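Local coordinates for protein cytochrome c, putative (Shewanella oneidensis, PDB 1SP3) that carries eight c-type hemes and serves in respiration as a tetrathionate reductase, probably passing electrons from heme to heme, at residues S68-R73 with T347-G352; F63-S68 with W250-A255; Q272-N277 with G355-F360; A79-K84 with Y108-A113. All blocks are in the same frame, centred on the assembly; numbering follows the deposited sequence.

Contacts 1, 2 and 4 are buried; contact 3 lies at the surface. Contacts 1 and 2 share Ser68. They join the loop and short helix at 63-73 to the later part of the chain. Contact 1 is mainly polar and centres on an asparagine amide. Contact 2 is mainly aromatic, with one indole bond, and lies against a heme. Contacts 2 and 3 reach neighbouring strands of one sheet, 246-251 and 276-281. In contact 3 lysine chains run over aromatic rings near solvent. Contact 4 joins two loops nearer in sequence, nested within the loop closed by contact 1. It buries a lysine ammonium among oxygens.

Contact 1 of 4, residues S68-R73 with T347-G352; sequences SSNEPR and TPKTYG
Asn70 reaches across to the backbone of Pro348, Thr350 and Tyr351. Its CB packs 4.1 Å from Tyr351 CB. CG stands beside its own backbone N (chi1 -51°), which carries the amide over to the 347-352 segment. Asn70 OD1 accepts from Thr350 N at 2.9 Å and from Tyr351 N at 3.0 Å. The second bond is nearly straight (174°), and both donors come from the same face of the amide plane. Thr350 OG1 adds a weak bond to OD1. At the other branch, Asn70 ND2 bonds to Ala66 O and gives a weak bond of 3.3 Å to Pro348 O. Lys349 takes a separate route. Lys349 NZ meets Ser69 O at 3.0 Å, in the carbonyl plane on a lone pair. Beyond Asn70 the contact turns apolar. Arg73 CB lies over one face of the Tyr351 ring, and Pro72 CB touches Tyr351 CE2 at 3.6 Å. With an alanine in place of Asn70, the backbone N-H groups of Thr350 and Tyr351 would probably be left without this acceptor. One side chain thus fixes the 347-352 loop through its backbone, largely whatever side chains that loop carries.

Contact 2 of 4, residues F63-S68 with W250-A255; sequences FCVAIS and WDWSTA. With HEC (heme c), chain D.
Phe63 and Trp250 bring the two backbones nearest, with CA atoms 6.7 Å apart, where the irregular run 63-68 passes the end of strand 246-251. The bond between the segments is made by Trp252. Trp252 NE1 donates to Phe63 O at 2.9 Å, and the N-H...O angle is 150°. The donor lies nearly along the C=O axis, and the oxygen sits in the plane of the indole. Trp250 offers a face instead of an edge. The backbone around Phe63 C lies over that face, with Trp250 CZ3 at 3.6 Å from Phe63 C. CG of Trp250 is anti to its backbone N (chi1 -169°), which sends the ring toward the loop. Trp250 NE1 lies over the centre of the Trp252 ring, and it donates outside the two segments to Lys275 O. Phe63 CD2 meets Trp250 CE3 at 3.7 Å. Cys64 SG comes obliquely to the same ring, 3.9 Å from Trp250 CH2, a sulfur-aromatic contact. This cysteine is not one of the heme thioethers, but Cys64 CB touches the heme methyl CMB at 3.6 Å. Ile67 CD1 lies 3.4 Å from heme C1B. Asn61, Lys153 and Trp396 hydrogen-bond the same heme. The arrangement is the wall of a c-type heme pocket: the loop lines a heme held by Cys74 and Cys77 and also linked to Lys56, and Trp250 of strand 246-251 and Trp252 just beyond it in sequence back that loop.

Contact 3 of 4, residues Q272-N277 with G355-F360; sequences QKKKGN and GYWSEF
Lys274 and Trp357 form the close part of this contact, between the turn before strand 276-281 and helix 356-359. Lys274 O lies 2.8 Å from Trp357 NE1, but the N-H...O angle of 120° makes the bond weak. The same oxygen sits at the edge of the buried Tyr356 ring, in its plane, with Lys274 O 3.8 Å from Tyr356 CD2. Lys274 CB packs 3.5 Å from Trp357 CD1. Beside the indole, Lys275 CE touches Trp357 CZ2 obliquely at 3.8 Å. The turn itself is tied by Gln272 O, which accepts from Lys275 N and Gly276 N in a classic beta bulge. The solvent side is looser. There the outer chain of the exposed Lys274 crosses the indole at about a right angle, with CD over a face of the five-membered ring. A bend at chi4 (-62°) brings the ammonium to Trp357 O, with Lys274 NZ 3.1 Å from it. Lys273 extends over one face of the partly exposed Phe360 ring, and Lys273 NZ makes a cation-pi contact 4.2 Å from the Phe360 centroid. That ammonium also forms a salt bridge with Asp258. Tyr356 O lies over the opposite face of Phe360. A serine instead of Phe360 would probably take the aromatic surface from under Lys273 and leave Asp258 to hold a more mobile chain. Lysines thus act here in three ways: by aliphatic chain over a ring, by ammonium to a carbonyl, and by cation-pi contact.

Contact 4 of 4, residues A79-K84 with Y108-A113; sequences AGYGWK and YVKDPA
Lys110 NZ is gripped by several oxygens, among them Gly80 O at 2.8 Å across the contact. Outside the two segments it forms a salt bridge with Asp97 OD2 and a hydrogen bond with Gly116 O. These loops flank a c-type heme attachment motif, CXXCH, in which Cys98 and Cys101 bind the heme covalently and His102 ligates its iron. The 79-84 loop also follows directly on a second CXXCH sequence, whose Cys74 and Cys77 bind another heme covalently. The ammonium does not meet Gly80 on a lone pair, for it stands above the carbonyl plane by 35°. Two bends in the lysine chain, at chi3 (86°) and chi4 (88°), fold the tip round to these acceptors. The charge is buried, and the carboxylate of Asp97 would be expected to offset it. Asp97 OD2 is also hydrogen-bonded to Tyr108 OH, and Tyr81 packs on Asp97. Tyr81 and Tyr108 come from opposite directions, and their OH atoms lie 3.0 Å apart. Tyr108 OH meets the Tyr81 ring at its edge, in plane, 3.3 Å from Tyr81 CE2. Lys110 NZ comes obliquely to the same ring atom, 4.2 Å from Tyr81 CE2. Leu99 packs on both tyrosines from helix 99-102. Ala79, at the start of its loop, touches bound heme and belongs to two heme pockets. Beyond the contact the 108-113 loop turns on itself. There Asp111 OD1 accepts from Ala113 N at 2.9 Å, closing an Asx turn.

Contact 1 of 4, residues S68-R73 with T347-G352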
# COMPACT_ATOMS: atom_id res chain seq x y z
N SER A 68 9.99 -7.98 9.53
CA SER A 68 11.11 -8.51 10.35
C SER A 68 11.26 -10.00 10.20
O SER A 68 10.25 -10.74 10.16
CB SER A 68 11.00 -8.15 11.80
OG SER A 68 9.73 -8.53 12.27
N SER A 69 12.53 -10.39 10.03
CA SER A 69 12.98 -11.73 9.73
C SER A 69 12.72 -12.11 8.27
O SER A 69 13.17 -13.17 7.81
CB SER A 69 12.37 -12.75 10.74
OG SER A 69 10.99 -12.92 10.48
N ASN A 70 12.02 -11.25 7.52
CA ASN A 70 11.78 -11.53 6.10
C ASN A 70 12.42 -10.52 5.18
O ASN A 70 12.17 -10.59 3.96
CB ASN A 70 10.26 -11.59 5.76
CG ASN A 70 9.55 -12.49 6.70
OD1 ASN A 70 9.95 -13.64 6.77
ND2 ASN A 70 8.65 -11.95 7.57
N GLU A 71 13.25 -9.62 5.73
CA GLU A 71 13.68 -8.46 4.99
C GLU A 71 14.17 -8.71 3.54
O GLU A 71 13.82 -7.91 2.66
CB GLU A 71 14.64 -7.59 5.81
CG GLU A 71 13.96 -7.00 7.04
CD GLU A 71 14.23 -7.83 8.31
OE1 GLU A 71 14.22 -9.08 8.28
OE2 GLU A 71 14.48 -7.21 9.35
N PRO A 72 15.00 -9.74 3.27
CA PRO A 72 15.54 -9.95 1.91
C PRO A 72 14.52 -10.12 0.79
O PRO A 72 14.82 -9.76 -0.38
CB PRO A 72 16.37 -11.25 2.04
CG PRO A 72 16.79 -11.31 3.44
CD PRO A 72 15.61 -10.68 4.25
N ARG A 73 13.37 -10.68 1.11
CA ARG A 73 12.28 -10.70 0.20
C ARG A 73 11.59 -9.30 0.17
O ARG A 73 11.15 -8.90 -0.87
CB ARG A 73 11.26 -11.85 0.48
CG ARG A 73 10.65 -12.51 -0.83
CD ARG A 73 9.09 -12.92 -0.73
NE ARG A 73 8.40 -13.24 -2.02
CZ ARG A 73 7.06 -13.42 -2.17
NH1 ARG A 73 6.56 -13.71 -3.37
NH2 ARG A 73 6.22 -13.30 -1.15
N THR A 347 4.46 -12.09 14.36
CA THR A 347 5.12 -11.69 13.16
C THR A 347 6.04 -12.83 12.85
O THR A 347 7.10 -12.91 13.46
CB THR A 347 5.97 -10.41 13.41
OG1 THR A 347 6.80 -10.63 14.55
CG2 THR A 347 5.09 -9.21 13.82
N PRO A 348 5.66 -13.74 11.98
CA PRO A 348 6.44 -14.98 11.80
C PRO A 348 7.49 -14.84 10.72
O PRO A 348 7.38 -13.99 9.88
CB PRO A 348 5.38 -15.99 11.39
CG PRO A 348 4.50 -15.18 10.55
CD PRO A 348 4.44 -13.78 11.17
N LYS A 349 8.49 -15.71 10.77
CA LYS A 349 9.44 -15.80 9.72
C LYS A 349 8.86 -16.70 8.60
O LYS A 349 8.58 -17.87 8.82
CB LYS A 349 10.80 -16.34 10.28
CG LYS A 349 11.91 -16.56 9.17
CD LYS A 349 13.23 -16.92 9.89
CE LYS A 349 14.45 -16.76 9.03
NZ LYS A 349 14.90 -15.38 8.91
N THR A 350 8.63 -16.15 7.41
CA THR A 350 8.14 -16.98 6.34
C THR A 350 9.27 -17.22 5.40
O THR A 350 9.38 -18.29 4.83
CB THR A 350 7.01 -16.29 5.54
OG1 THR A 350 7.47 -15.02 5.08
CG2 THR A 350 5.71 -16.05 6.41
N TYR A 351 10.13 -16.23 5.24
CA TYR A 351 11.20 -16.30 4.26
C TYR A 351 12.49 -16.87 4.88
O TYR A 351 12.80 -16.60 6.03
CB TYR A 351 11.50 -14.90 3.70
CG TYR A 351 12.64 -14.95 2.71
CD1 TYR A 351 12.42 -15.52 1.45
CD2 TYR A 351 13.95 -14.52 3.05
CE1 TYR A 351 13.46 -15.63 0.52
CE2 TYR A 351 15.00 -14.60 2.12
CZ TYR A 351 14.74 -15.16 0.86
OH TYR A 351 15.72 -15.29 -0.13
N GLY A 352 13.26 -17.62 4.11
CA GLY A 352 14.64 -17.95 4.50
C GLY A 352 14.76 -19.17 5.46
O GLY A 352 13.79 -19.90 5.68
O HOH W 1 7.02 -11.55 10.17

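Contact 2 of 4, residues F63-S68 with W250-A255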
# COMPACT_ATOMS: atom_id res chain seq x y z
N PHE A 63 -1.51 -9.61 4.69
CA PHE A 63 -0.95 -10.22 3.47
C PHE A 63 0.27 -11.01 3.98
O PHE A 63 0.09 -12.02 4.72
CB PHE A 63 -0.54 -9.12 2.49
CG PHE A 63 -1.71 -8.57 1.68
CD1 PHE A 63 -2.31 -7.36 2.02
CD2 PHE A 63 -2.20 -9.28 0.58
CE1 PHE A 63 -3.39 -6.89 1.30
CE2 PHE A 63 -3.25 -8.81 -0.15
CZ PHE A 63 -3.84 -7.61 0.18
N CYS A 64 1.48 -10.47 3.76
CA CYS A 64 2.70 -11.09 4.29
C CYS A 64 2.95 -10.82 5.75
O CYS A 64 3.91 -11.38 6.33
CB CYS A 64 3.92 -10.81 3.35
SG CYS A 64 3.75 -11.66 1.67
N VAL A 65 2.15 -9.95 6.36
CA VAL A 65 2.21 -9.73 7.82
C VAL A 65 3.24 -8.68 8.24
O VAL A 65 2.87 -7.59 8.70
CB VAL A 65 2.40 -11.04 8.64
CG1 VAL A 65 2.25 -10.74 10.16
CG2 VAL A 65 1.31 -12.08 8.25
N ALA A 66 4.52 -8.97 8.09
CA ALA A 66 5.50 -8.08 8.66
C ALA A 66 6.86 -8.40 8.11
O ALA A 66 7.25 -9.58 7.88
CB ALA A 66 5.57 -8.16 10.17
N ILE A 67 7.57 -7.29 7.94
CA ILE A 67 8.93 -7.30 7.41
C ILE A 67 10.03 -8.03 8.18
O ILE A 67 10.95 -8.61 7.54
CB ILE A 67 9.27 -5.81 7.13
CG1 ILE A 67 9.27 -5.65 5.67
CG2 ILE A 67 10.43 -5.16 7.95
CD1 ILE A 67 7.96 -5.13 5.26
N SER A 68 9.99 -7.98 9.53
CA SER A 68 11.11 -8.51 10.35
C SER A 68 11.26 -10.00 10.20
O SER A 68 10.25 -10.74 10.16
CB SER A 68 11.00 -8.15 11.80
OG SER A 68 9.73 -8.53 12.27
N TRP A 250 -7.14 -13.79 2.24
CA TRP A 250 -5.96 -14.62 2.46
C TRP A 250 -6.14 -15.31 3.84
O TRP A 250 -5.90 -14.70 4.91
CB TRP A 250 -4.69 -13.77 2.48
CG TRP A 250 -3.40 -14.53 2.43
CD1 TRP A 250 -3.14 -15.82 2.95
CD2 TRP A 250 -2.15 -14.05 1.90
NE1 TRP A 250 -1.81 -16.11 2.74
CE2 TRP A 250 -1.19 -15.05 2.10
CE3 TRP A 250 -1.77 -12.86 1.28
CZ2 TRP A 250 0.12 -14.91 1.68
CZ3 TRP A 250 -0.47 -12.72 0.85
CH2 TRP A 250 0.46 -13.73 1.06
N ASP A 251 -6.50 -16.60 3.77
CA ASP A 251 -6.59 -17.48 4.91
C ASP A 251 -5.32 -18.31 5.05
O ASP A 251 -5.11 -19.34 4.30
CB ASP A 251 -7.81 -18.40 4.69
CG ASP A 251 -8.12 -19.27 5.90
OD1 ASP A 251 -7.31 -19.30 6.88
OD2 ASP A 251 -9.20 -19.91 5.95
N TRP A 252 -4.48 -17.89 5.97
CA TRP A 252 -3.20 -18.56 6.29
C TRP A 252 -3.43 -19.90 7.07
O TRP A 252 -2.57 -20.72 7.12
CB TRP A 252 -2.34 -17.67 7.19
CG TRP A 252 -1.51 -16.60 6.52
CD1 TRP A 252 -1.80 -15.26 6.44
CD2 TRP A 252 -0.23 -16.77 5.86
NE1 TRP A 252 -0.79 -14.60 5.78
CE2 TRP A 252 0.18 -15.50 5.41
CE3 TRP A 252 0.62 -17.87 5.64
CZ2 TRP A 252 1.43 -15.29 4.75
CZ3 TRP A 252 1.80 -17.67 4.93
CH2 TRP A 252 2.21 -16.39 4.52
N SER A 253 -4.59 -20.08 7.67
CA SER A 253 -4.84 -21.23 8.56
C SER A 253 -4.75 -22.55 7.86
O SER A 253 -4.33 -23.55 8.44
CB SER A 253 -6.19 -21.09 9.29
OG SER A 253 -7.25 -21.21 8.34
N THR A 254 -5.16 -22.57 6.60
CA THR A 254 -5.08 -23.75 5.79
C THR A 254 -3.70 -24.04 5.16
O THR A 254 -3.55 -25.05 4.45
CB THR A 254 -6.15 -23.65 4.66
OG1 THR A 254 -5.89 -22.48 3.87
CG2 THR A 254 -7.59 -23.49 5.25
N ALA A 255 -2.69 -23.20 5.39
CA ALA A 255 -1.37 -23.44 4.76
C ALA A 255 -0.81 -24.78 5.24
O ALA A 255 -1.16 -25.22 6.37
CB ALA A 255 -0.36 -22.33 5.08
FE HEC D . 5.22 -4.32 1.08
CHA HEC D . 3.52 -1.49 2.27
CHB HEC D . 4.79 -5.84 4.15
CHC HEC D . 7.10 -6.99 0.06
CHD HEC D . 5.52 -2.95 -2.00
NA HEC D . 4.28 -3.80 2.92
C1A HEC D . 3.65 -2.57 3.18
C2A HEC D . 3.15 -2.63 4.56
C3A HEC D . 3.51 -3.83 5.10
C4A HEC D . 4.22 -4.58 4.05
CMA HEC D . 3.17 -4.31 6.58
CAA HEC D . 2.33 -1.49 5.27
CBA HEC D . 0.82 -1.87 5.34
CGA HEC D . 0.29 -2.29 3.95
O1A HEC D . 0.11 -3.53 3.74
O2A HEC D . 0.05 -1.47 2.96
NB HEC D . 5.85 -6.09 1.91
C1B HEC D . 5.58 -6.48 3.24
C2B HEC D . 6.27 -7.72 3.51
C3B HEC D . 6.88 -8.06 2.35
C4B HEC D . 6.63 -7.01 1.35
CMB HEC D . 6.19 -8.47 4.88
CAB HEC D . 7.78 -9.29 2.05
CBB HEC D . 7.53 -10.52 2.61
NC HEC D . 6.16 -4.92 -0.75
C1C HEC D . 6.88 -6.06 -0.92
C2C HEC D . 7.33 -6.10 -2.28
C3C HEC D . 6.87 -4.96 -2.90
C4C HEC D . 6.13 -4.19 -1.90
CMC HEC D . 8.20 -7.28 -2.83
CAC HEC D . 7.07 -4.51 -4.40
CBC HEC D . 6.71 -5.23 -5.52
ND HEC D . 4.58 -2.49 0.24
C1D HEC D . 4.96 -2.14 -1.04
C2D HEC D . 4.56 -0.72 -1.20
C3D HEC D . 3.94 -0.24 0.12
C4D HEC D . 4.00 -1.42 0.96
CMD HEC D . 4.75 0.13 -2.46
CAD HEC D . 3.32 1.17 0.45
CBD HEC D . 1.83 1.09 0.07
CGD HEC D . 1.10 2.45 0.11
O1D HEC D . 0.15 2.55 -0.70
O2D HEC D . 1.34 3.45 0.91

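Contact 3 of 4, residues Q272-N277 with G355-F360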
# COMPACT_ATOMS: atom_id res chain seq x y z
N GLN A 272 -2.49 -22.47 -1.97
CA GLN A 272 -1.09 -22.83 -2.09
C GLN A 272 -0.62 -23.30 -0.76
O GLN A 272 -0.98 -22.70 0.29
CB GLN A 272 -0.24 -21.63 -2.51
CG GLN A 272 -0.46 -21.25 -3.96
CD GLN A 272 0.46 -20.11 -4.36
OE1 GLN A 272 1.42 -20.35 -5.06
NE2 GLN A 272 0.18 -18.87 -3.89
N LYS A 273 0.20 -24.35 -0.78
CA LYS A 273 0.65 -24.99 0.43
C LYS A 273 1.36 -23.96 1.27
O LYS A 273 1.17 -23.89 2.48
CB LYS A 273 1.61 -26.14 0.13
CG LYS A 273 2.16 -26.86 1.38
CD LYS A 273 3.10 -27.97 0.95
CE LYS A 273 4.12 -28.18 2.05
NZ LYS A 273 4.62 -29.58 1.98
N LYS A 274 2.18 -23.15 0.61
CA LYS A 274 3.03 -22.17 1.33
C LYS A 274 2.24 -21.00 1.95
O LYS A 274 2.74 -20.33 2.85
CB LYS A 274 4.04 -21.54 0.35
CG LYS A 274 5.29 -22.31 -0.02
CD LYS A 274 6.17 -21.30 -0.85
CE LYS A 274 7.26 -21.95 -1.71
NZ LYS A 274 8.26 -22.68 -0.87
N LYS A 275 1.05 -20.72 1.46
CA LYS A 275 0.33 -19.53 1.92
C LYS A 275 -1.11 -19.69 2.41
O LYS A 275 -1.56 -18.84 3.08
CB LYS A 275 0.34 -18.48 0.79
CG LYS A 275 1.78 -17.93 0.47
CD LYS A 275 1.79 -17.05 -0.82
CE LYS A 275 3.25 -16.88 -1.40
NZ LYS A 275 3.37 -15.86 -2.53
N GLY A 276 -1.86 -20.70 2.01
CA GLY A 276 -3.24 -20.88 2.50
C GLY A 276 -4.24 -20.66 1.37
O GLY A 276 -3.90 -20.89 0.25
N ASN A 277 -5.48 -20.26 1.66
CA ASN A 277 -6.48 -20.04 0.62
C ASN A 277 -6.64 -18.60 0.27
O ASN A 277 -6.54 -17.75 1.18
CB ASN A 277 -7.85 -20.53 1.06
CG ASN A 277 -7.99 -22.04 0.87
OD1 ASN A 277 -8.35 -22.49 -0.18
ND2 ASN A 277 -7.55 -22.81 1.86
N GLY A 355 12.24 -20.42 8.21
CA GLY A 355 10.96 -19.89 7.75
C GLY A 355 9.88 -20.85 7.30
O GLY A 355 10.15 -21.94 6.75
N TYR A 356 8.63 -20.42 7.46
CA TYR A 356 7.48 -21.26 7.17
C TYR A 356 7.56 -21.85 5.79
O TYR A 356 7.25 -23.05 5.60
CB TYR A 356 6.14 -20.50 7.33
CG TYR A 356 4.99 -21.46 7.23
CD1 TYR A 356 4.73 -22.37 8.26
CD2 TYR A 356 4.24 -21.56 6.07
CE1 TYR A 356 3.66 -23.27 8.17
CE2 TYR A 356 3.19 -22.47 5.96
CZ TYR A 356 2.89 -23.29 7.01
OH TYR A 356 1.87 -24.20 6.87
N TRP A 357 7.94 -21.00 4.83
CA TRP A 357 8.02 -21.42 3.43
C TRP A 357 9.07 -22.53 3.11
O TRP A 357 8.93 -23.21 2.07
CB TRP A 357 8.21 -20.26 2.48
CG TRP A 357 7.05 -19.38 2.40
CD1 TRP A 357 5.75 -19.67 2.78
CD2 TRP A 357 7.05 -18.03 1.96
NE1 TRP A 357 4.95 -18.56 2.57
CE2 TRP A 357 5.72 -17.55 2.06
CE3 TRP A 357 8.05 -17.18 1.44
CZ2 TRP A 357 5.36 -16.22 1.71
CZ3 TRP A 357 7.71 -15.88 1.09
CH2 TRP A 357 6.36 -15.41 1.24
N SER A 358 10.06 -22.72 3.99
CA SER A 358 10.84 -23.96 3.83
C SER A 358 10.52 -25.09 4.80
O SER A 358 10.48 -26.25 4.40
CB SER A 358 12.35 -23.75 3.70
OG SER A 358 12.78 -22.82 4.64
N GLU A 359 10.31 -24.78 6.06
CA GLU A 359 10.10 -25.84 7.03
C GLU A 359 8.60 -26.19 7.32
O GLU A 359 8.33 -27.31 7.67
CB GLU A 359 10.90 -25.57 8.30
CG GLU A 359 12.43 -25.61 8.12
CD GLU A 359 12.97 -26.98 7.66
OE1 GLU A 359 12.48 -28.06 8.12
OE2 GLU A 359 13.89 -26.97 6.82
N PHE A 360 7.65 -25.26 7.14
CA PHE A 360 6.21 -25.57 7.23
C PHE A 360 5.84 -25.91 8.65
O PHE A 360 4.89 -26.68 8.91
CB PHE A 360 5.73 -26.69 6.29
CG PHE A 360 5.79 -26.30 4.84
CD1 PHE A 360 6.70 -26.91 3.99
CD2 PHE A 360 4.98 -25.26 4.35
CE1 PHE A 360 6.81 -26.49 2.61
CE2 PHE A 360 5.07 -24.85 3.04
CZ PHE A 360 5.99 -25.48 2.15

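Contact 4 of 4, residues A79-K84 with Y108-A113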
# COMPACT_ATOMS: atom_id res chain seq x y z
N ALA A 79 13.99 1.51 -1.61
CA ALA A 79 14.86 2.34 -2.44
C ALA A 79 16.31 2.35 -1.88
O ALA A 79 16.93 3.43 -1.73
CB ALA A 79 14.29 3.79 -2.55
N GLY A 80 16.81 1.15 -1.55
CA GLY A 80 18.08 0.92 -0.93
C GLY A 80 18.74 -0.37 -1.38
O GLY A 80 18.09 -1.23 -2.06
N TYR A 81 20.01 -0.57 -0.96
CA TYR A 81 20.70 -1.83 -1.27
C TYR A 81 21.21 -2.53 0.02
O TYR A 81 22.03 -1.98 0.68
CB TYR A 81 21.97 -1.56 -2.12
CG TYR A 81 21.71 -0.91 -3.46
CD1 TYR A 81 22.38 0.28 -3.82
CD2 TYR A 81 20.90 -1.53 -4.40
CE1 TYR A 81 22.16 0.86 -5.11
CE2 TYR A 81 20.69 -0.98 -5.62
CZ TYR A 81 21.32 0.22 -5.99
OH TYR A 81 21.07 0.76 -7.26
N GLY A 82 20.76 -3.76 0.35
CA GLY A 82 21.35 -4.47 1.50
C GLY A 82 20.54 -4.54 2.79
O GLY A 82 21.03 -5.09 3.76
N TRP A 83 19.35 -3.93 2.86
CA TRP A 83 18.56 -4.01 4.08
C TRP A 83 18.04 -5.47 4.19
O TRP A 83 17.07 -5.86 3.53
CB TRP A 83 17.44 -2.96 4.12
CG TRP A 83 16.58 -2.99 5.35
CD1 TRP A 83 16.72 -3.84 6.43
CD2 TRP A 83 15.50 -2.15 5.65
NE1 TRP A 83 15.76 -3.58 7.37
CE2 TRP A 83 14.98 -2.57 6.91
CE3 TRP A 83 14.83 -1.16 4.97
CZ2 TRP A 83 13.87 -1.99 7.49
CZ3 TRP A 83 13.76 -0.55 5.56
CH2 TRP A 83 13.25 -0.98 6.77
N LYS A 84 18.75 -6.27 4.96
CA LYS A 84 18.47 -7.72 5.09
C LYS A 84 18.11 -8.10 6.52
O LYS A 84 17.56 -9.17 6.74
CB LYS A 84 19.58 -8.60 4.53
CG LYS A 84 20.87 -8.43 5.23
CD LYS A 84 21.96 -9.43 4.76
CE LYS A 84 23.35 -9.04 5.38
NZ LYS A 84 24.37 -10.17 5.63
N TYR A 108 16.15 -1.86 -15.60
CA TYR A 108 16.64 -1.94 -14.22
C TYR A 108 15.60 -2.69 -13.36
O TYR A 108 14.43 -2.36 -13.35
CB TYR A 108 17.04 -0.59 -13.63
CG TYR A 108 17.49 -0.68 -12.17
CD1 TYR A 108 18.79 -1.00 -11.83
CD2 TYR A 108 16.59 -0.39 -11.11
CE1 TYR A 108 19.22 -1.02 -10.51
CE2 TYR A 108 17.03 -0.40 -9.78
CZ TYR A 108 18.33 -0.74 -9.50
OH TYR A 108 18.72 -0.81 -8.20
N VAL A 109 16.05 -3.74 -12.70
CA VAL A 109 15.19 -4.63 -11.93
C VAL A 109 15.96 -5.09 -10.69
O VAL A 109 17.12 -5.52 -10.80
CB VAL A 109 14.80 -5.90 -12.74
CG1 VAL A 109 14.07 -6.95 -11.82
CG2 VAL A 109 13.89 -5.56 -13.93
N LYS A 110 15.32 -5.02 -9.54
CA LYS A 110 15.86 -5.44 -8.21
C LYS A 110 15.43 -6.89 -8.02
O LYS A 110 14.28 -7.26 -8.23
CB LYS A 110 15.29 -4.56 -7.07
CG LYS A 110 15.84 -3.11 -7.08
CD LYS A 110 15.09 -2.16 -6.14
CE LYS A 110 15.61 -2.18 -4.72
NZ LYS A 110 16.68 -1.26 -4.46
N ASP A 111 16.40 -7.71 -7.70
CA ASP A 111 16.22 -9.11 -7.47
C ASP A 111 15.20 -9.34 -6.32
O ASP A 111 15.48 -8.94 -5.19
CB ASP A 111 17.59 -9.61 -7.10
CG ASP A 111 17.62 -11.08 -6.73
OD1 ASP A 111 16.57 -11.66 -6.38
OD2 ASP A 111 18.69 -11.70 -6.74
N PRO A 112 14.08 -10.01 -6.61
CA PRO A 112 12.93 -10.15 -5.68
C PRO A 112 13.32 -10.79 -4.39
O PRO A 112 12.57 -10.62 -3.41
CB PRO A 112 12.01 -11.17 -6.34
CG PRO A 112 12.52 -11.33 -7.77
CD PRO A 112 13.92 -10.75 -7.87
N ALA A 113 14.42 -11.56 -4.38
CA ALA A 113 14.98 -11.99 -3.11
C ALA A 113 16.30 -11.37 -2.69
O ALA A 113 17.01 -11.95 -1.85
CB ALA A 113 15.07 -13.59 -3.03